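Local coordinates for protein hemoglobin subunit beta (Mustelus griseus, PDB 1GCV) that carries oxygen from the gills to the peripheral tissues by binding it at heme iron, working as the beta subunit of a heterotetramer, at residues V71-L74 / F75-L78; V127-A130 / I131-Y135. All blocks are in the same frame, centred on the assembly; numbering follows the deposited sequence.

Both interactions are local, between residues close in sequence, and neither closes a loop. Interaction 1 comes first from the N terminus. It spans the junction between the short helix 71-74 and helix 76-86, which carries the proximal heme ligand H82. Interaction 2 follows about fifty residues later, in the last turns of helix 114-132 and the C-terminal tail. The two lie in series along the chain, without nesting or crossing. The centres of interaction 1 and interaction 2 are about 8 Å apart, and the two touch. V71 packs on A130, and a salt bridge joins K72 to D129. Together they tie helix 71-74 and the start of helix 76-86 to the end of helix 114-132 and the C-terminal tail, beside the heme.

Interaction 1: residues V71-L74 / F75-L78; sequences VKTL and FKDL. With HEM (protoporphyrin IX containing Fe), chain F.
The F75 ring is held between V71 on one face and L78 on the opposite face. V71 CG1 makes a CH-pi contact, 4.3 Å from the ring centroid and 25° off the ring normal. V71 and F75 run side by side in the same direction, one helical turn apart. On the other face, L78 CD2 sits over the ring centre, 3.9 Å above the plane. L74 approaches with one branch, and its CD2 is 3.9 Å from F75 CE2. CG of L74 stands anti to the backbone N (chi1 175°), and chi2 (89°) then turns CD2 toward CE2. The heme methyl CMB approaches the ring obliquely.

L78 belongs to the heme pocket. Its CD2 touches both the phenylalanine ring and the porphyrin edge. Its CD1 comes closer to the heme, 3.5 Å from the methyl CMA. One leucine thus joins the aromatic ring to the heme.

The backbone leaves helical geometry at F75, which is the N-cap residue of the next helix. F75 N still bonds to V71 O at 3.0 Å. K76 N makes a weak bond to T73 O. A water spans the break, donating to L74 O at 2.9 Å and accepting from L78 N at 3.0 Å.

The buried F75 side chain packs between two helices: on A60 and A64 of helix 50-66 and on V127 and A130 of helix 114-132. Helix 76-86 continues from here to H82, whose ND1 is hydrogen-bonded to L78 O.

Interaction 2: residues V127-A130 / I131-Y135; sequences VIDA and ISKQY
S132 and I128 form the tight side of this helix end. S132 OG donates to I128 O at 2.9 Å, a serine hydroxyl bonding back to the carbonyl one turn earlier. The hydroxyl lies beside its own backbone N (chi1 -72°), facing that carbonyl. I131 packs here too: its CG2 is 3.4 Å from I128 O and 3.5 Å from V127 O. I131 N completes a regular helical bond to V127 O at 3.0 Å. The next bond, from S132 N to D129 O, is weak.

The D129 and K133 side is looser. Their side chains run alongside each other, but D129 OD1 and K133 NZ stay 5.3 Å apart. Their opposite charges may attract, yet the firm partner of D129 is K72. K133 is exposed, with a bent chain.

A type I turn runs from S132 to Y135. The Y135 ring meets I131 O at its edge, in plane, and Y135 OH bonds to V88 O, as the penultimate tyrosine does in deoxyhemoglobins. I131 touches the heme and packs on F93 of helix 93-108. Y135 lies between that helix and helix 76-86, and also packs on G38 of a neighbouring subunit.

Interaction 1: residues V71-L74 / F75-L78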
loop_
_atom_site.group_PDB
_atom_site.type_symbol
_atom_site.label_atom_id
_atom_site.label_comp_id
_atom_site.label_asym_id
_atom_site.label_seq_id
_atom_site.Cartn_x
_atom_site.Cartn_y
_atom_site.Cartn_z
ATOM N N VAL B 71 20.689 11.945 5.114
ATOM C CA VAL B 71 20.627 10.975 4.022
ATOM C C VAL B 71 19.942 11.574 2.790
ATOM O O VAL B 71 20.283 11.231 1.660
ATOM C CB VAL B 71 19.903 9.663 4.452
ATOM C CG1 VAL B 71 19.765 8.728 3.257
ATOM C CG2 VAL B 71 20.700 8.961 5.550
ATOM N N LYS B 72 18.992 12.479 3.009
ATOM C CA LYS B 72 18.283 13.130 1.911
ATOM C C LYS B 72 19.220 13.959 1.032
ATOM O O LYS B 72 19.124 13.899 -0.192
ATOM C CB LYS B 72 17.178 14.039 2.448
ATOM C CG LYS B 72 15.816 13.383 2.536
ATOM C CD LYS B 72 14.835 14.290 3.257
ATOM C CE LYS B 72 14.001 13.510 4.255
ATOM N NZ LYS B 72 12.549 13.647 3.968
ATOM N N THR B 73 20.117 14.735 1.650
ATOM C CA THR B 73 21.063 15.574 0.901
ATOM C C THR B 73 22.146 14.726 0.235
ATOM O O THR B 73 22.582 15.010 -0.880
ATOM C CB THR B 73 21.770 16.635 1.809
ATOM O OG1 THR B 73 21.195 16.630 3.120
ATOM C CG2 THR B 73 21.623 18.022 1.216
ATOM N N LEU B 74 22.568 13.678 0.931
ATOM C CA LEU B 74 23.596 12.771 0.440
ATOM C C LEU B 74 23.145 11.959 -0.779
ATOM O O LEU B 74 23.944 11.689 -1.672
ATOM C CB LEU B 74 24.009 11.827 1.573
ATOM C CG LEU B 74 24.990 10.692 1.275
ATOM C CD1 LEU B 74 26.424 11.181 1.474
ATOM C CD2 LEU B 74 24.689 9.509 2.185
ATOM N N PHE B 75 21.868 11.577 -0.814
ATOM C CA PHE B 75 21.320 10.773 -1.911
ATOM C C PHE B 75 20.612 11.593 -2.995
ATOM O O PHE B 75 19.963 11.028 -3.876
ATOM C CB PHE B 75 20.327 9.731 -1.360
ATOM C CG PHE B 75 20.970 8.462 -0.844
ATOM C CD1 PHE B 75 20.180 7.410 -0.397
ATOM C CD2 PHE B 75 22.353 8.319 -0.796
ATOM C CE1 PHE B 75 20.752 6.236 0.091
ATOM C CE2 PHE B 75 22.935 7.148 -0.309
ATOM C CZ PHE B 75 22.129 6.105 0.135
ATOM N N LYS B 76 20.733 12.915 -2.946
ATOM C CA LYS B 76 20.065 13.754 -3.939
ATOM C C LYS B 76 20.396 13.374 -5.380
ATOM O O LYS B 76 19.498 13.247 -6.212
ATOM C CB LYS B 76 20.400 15.230 -3.710
ATOM C CG LYS B 76 19.219 16.157 -3.945
ATOM C CD LYS B 76 19.649 17.448 -4.620
ATOM C CE LYS B 76 20.136 18.470 -3.596
ATOM N NZ LYS B 76 19.301 18.481 -2.354
ATOM N N ASP B 77 21.679 13.192 -5.674
ATOM C CA ASP B 77 22.106 12.832 -7.020
ATOM C C ASP B 77 21.765 11.393 -7.365
ATOM O O ASP B 77 21.366 11.101 -8.489
ATOM C CB ASP B 77 23.608 13.049 -7.171
ATOM C CG ASP B 77 23.952 14.485 -7.492
ATOM O OD1 ASP B 77 23.095 15.192 -8.071
ATOM O OD2 ASP B 77 25.079 14.906 -7.162
ATOM N N LEU B 78 21.941 10.493 -6.402
ATOM C CA LEU B 78 21.630 9.079 -6.600
ATOM C C LEU B 78 20.146 8.961 -6.934
ATOM O O LEU B 78 19.739 8.153 -7.769
ATOM C CB LEU B 78 21.940 8.288 -5.326
ATOM C CG LEU B 78 21.759 6.773 -5.379
ATOM C CD1 LEU B 78 22.544 6.224 -6.539
ATOM C CD2 LEU B 78 22.232 6.149 -4.079
HETATM C CHA HEM F . 22.518 1.786 -9.893
HETATM C CHB HEM F . 22.079 2.436 -5.095
HETATM C CHC HEM F . 17.811 0.098 -5.222
HETATM C CHD HEM F . 18.212 -0.463 -10.027
HETATM C C1A HEM F . 22.760 2.131 -8.559
HETATM C C2A HEM F . 23.974 2.752 -8.075
HETATM C C3A HEM F . 23.845 2.937 -6.744
HETATM C C4A HEM F . 22.560 2.405 -6.384
HETATM C CMA HEM F . 24.826 3.631 -5.813
HETATM C CAA HEM F . 25.186 3.142 -8.878
HETATM C CBA HEM F . 24.973 4.546 -9.382
HETATM C CGA HEM F . 25.759 4.826 -10.638
HETATM O O1A HEM F . 26.487 5.838 -10.664
HETATM O O2A HEM F . 25.650 4.033 -11.599
HETATM C C1B HEM F . 20.854 1.927 -4.729
HETATM C C2B HEM F . 20.412 1.887 -3.353
HETATM C C3B HEM F . 19.228 1.168 -3.355
HETATM C C4B HEM F . 18.928 0.828 -4.770
HETATM C CMB HEM F . 21.123 2.570 -2.170
HETATM C CAB HEM F . 18.529 0.771 -2.209
HETATM C CBB HEM F . 17.154 1.013 -2.000
HETATM C C1C HEM F . 17.522 -0.234 -6.563
HETATM C C2C HEM F . 16.399 -1.080 -7.001
HETATM C C3C HEM F . 16.487 -1.158 -8.365
HETATM C C4C HEM F . 17.696 -0.446 -8.747
HETATM C CMC HEM F . 15.381 -1.818 -6.127
HETATM C CAC HEM F . 15.561 -1.713 -9.263
HETATM C CBC HEM F . 14.951 -2.969 -9.113
HETATM C C1D HEM F . 19.400 0.131 -10.393
HETATM C C2D HEM F . 19.933 0.045 -11.731
HETATM C C3D HEM F . 21.152 0.636 -11.693
HETATM C C4D HEM F . 21.345 1.151 -10.345
HETATM C CMD HEM F . 19.231 -0.539 -12.948
HETATM C CAD HEM F . 22.160 0.714 -12.835
HETATM C CBD HEM F . 22.680 -0.663 -13.208
HETATM C CGD HEM F . 24.131 -0.643 -13.637
HETATM O O1D HEM F . 24.784 -1.708 -13.545
HETATM O O2D HEM F . 24.615 0.430 -14.064
HETATM N NA HEM F . 21.864 1.937 -7.511
HETATM N NB HEM F . 19.930 1.322 -5.607
HETATM N NC HEM F . 18.317 0.159 -7.653
HETATM N ND HEM F . 20.249 0.831 -9.544
HETATM FE FE HEM F . 19.973 1.298 -7.616
HETATM O O HOH W 1 24.053 11.451 -4.547
#

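Interaction 2: residues V127-A130 / I131-Y135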
loop_
_atom_site.group_PDB
_atom_site.type_symbol
_atom_site.label_atom_id
_atom_site.label_comp_id
_atom_site.label_asym_id
_atom_site.label_seq_id
_atom_site.Cartn_x
_atom_site.Cartn_y
_atom_site.Cartn_z
ATOM N N VAL B 127 15.961 5.554 4.074
ATOM C CA VAL B 127 16.717 5.398 2.836
ATOM C C VAL B 127 15.804 5.407 1.589
ATOM O O VAL B 127 16.165 5.988 0.564
ATOM C CB VAL B 127 17.571 4.103 2.891
ATOM C CG1 VAL B 127 17.949 3.649 1.499
ATOM C CG2 VAL B 127 18.830 4.358 3.716
ATOM N N ILE B 128 14.629 4.781 1.686
ATOM C CA ILE B 128 13.662 4.740 0.578
ATOM C C ILE B 128 13.168 6.160 0.285
ATOM O O ILE B 128 13.029 6.562 -0.866
ATOM C CB ILE B 128 12.416 3.876 0.928
ATOM C CG1 ILE B 128 12.817 2.422 1.194
ATOM C CG2 ILE B 128 11.401 3.956 -0.196
ATOM C CD1 ILE B 128 13.434 1.716 0.019
ATOM N N ASP B 129 12.895 6.906 1.349
ATOM C CA ASP B 129 12.415 8.278 1.253
ATOM C C ASP B 129 13.459 9.192 0.613
ATOM O O ASP B 129 13.133 10.007 -0.240
ATOM C CB ASP B 129 12.039 8.780 2.655
ATOM C CG ASP B 129 11.921 10.292 2.731
ATOM O OD1 ASP B 129 12.800 10.934 3.352
ATOM O OD2 ASP B 129 10.944 10.839 2.177
ATOM N N ALA B 130 14.714 9.047 1.017
ATOM C CA ALA B 130 15.789 9.867 0.473
ATOM C C ALA B 130 16.004 9.589 -1.012
ATOM O O ALA B 130 16.167 10.509 -1.805
ATOM C CB ALA B 130 17.085 9.613 1.246
ATOM N N ILE B 131 15.986 8.316 -1.390
ATOM C CA ILE B 131 16.210 7.936 -2.782
ATOM C C ILE B 131 14.985 8.112 -3.694
ATOM O O ILE B 131 15.111 8.049 -4.916
ATOM C CB ILE B 131 16.744 6.474 -2.867
ATOM C CG1 ILE B 131 17.578 6.294 -4.140
ATOM C CG2 ILE B 131 15.591 5.481 -2.813
ATOM C CD1 ILE B 131 18.374 5.007 -4.166
ATOM N N SER B 132 13.817 8.352 -3.097
ATOM C CA SER B 132 12.569 8.553 -3.843
ATOM C C SER B 132 12.240 10.040 -3.967
ATOM O O SER B 132 11.349 10.425 -4.714
ATOM C CB SER B 132 11.398 7.858 -3.134
ATOM O OG SER B 132 11.470 6.451 -3.260
ATOM N N LYS B 133 12.967 10.863 -3.225
ATOM C CA LYS B 133 12.767 12.311 -3.202
ATOM C C LYS B 133 12.788 13.049 -4.548
ATOM O O LYS B 133 11.879 13.820 -4.850
ATOM C CB LYS B 133 13.809 12.952 -2.273
ATOM C CG LYS B 133 13.405 14.299 -1.715
ATOM C CD LYS B 133 12.273 14.146 -0.720
ATOM C CE LYS B 133 12.776 14.263 0.706
ATOM N NZ LYS B 133 13.418 15.589 0.956
ATOM N N GLN B 134 13.821 12.826 -5.354
ATOM C CA GLN B 134 13.938 13.527 -6.628
ATOM C C GLN B 134 13.057 13.038 -7.775
ATOM O O GLN B 134 13.301 13.380 -8.932
ATOM C CB GLN B 134 15.401 13.538 -7.074
ATOM C CG GLN B 134 16.310 14.341 -6.154
ATOM C CD GLN B 134 15.613 15.549 -5.557
ATOM O OE1 GLN B 134 15.529 15.692 -4.334
ATOM N NE2 GLN B 134 15.106 16.425 -6.420
ATOM N N TYR B 135 12.040 12.240 -7.470
ATOM C CA TYR B 135 11.142 11.766 -8.511
ATOM C C TYR B 135 10.104 12.857 -8.718
ATOM O O TYR B 135 9.318 13.159 -7.825
ATOM C CB TYR B 135 10.456 10.461 -8.091
ATOM C CG TYR B 135 11.273 9.231 -8.394
ATOM C CD1 TYR B 135 11.013 8.455 -9.525
ATOM C CD2 TYR B 135 12.322 8.854 -7.564
ATOM C CE1 TYR B 135 11.782 7.331 -9.816
ATOM C CE2 TYR B 135 13.095 7.735 -7.844
ATOM C CZ TYR B 135 12.822 6.980 -8.969
ATOM O OH TYR B 135 13.597 5.879 -9.242
#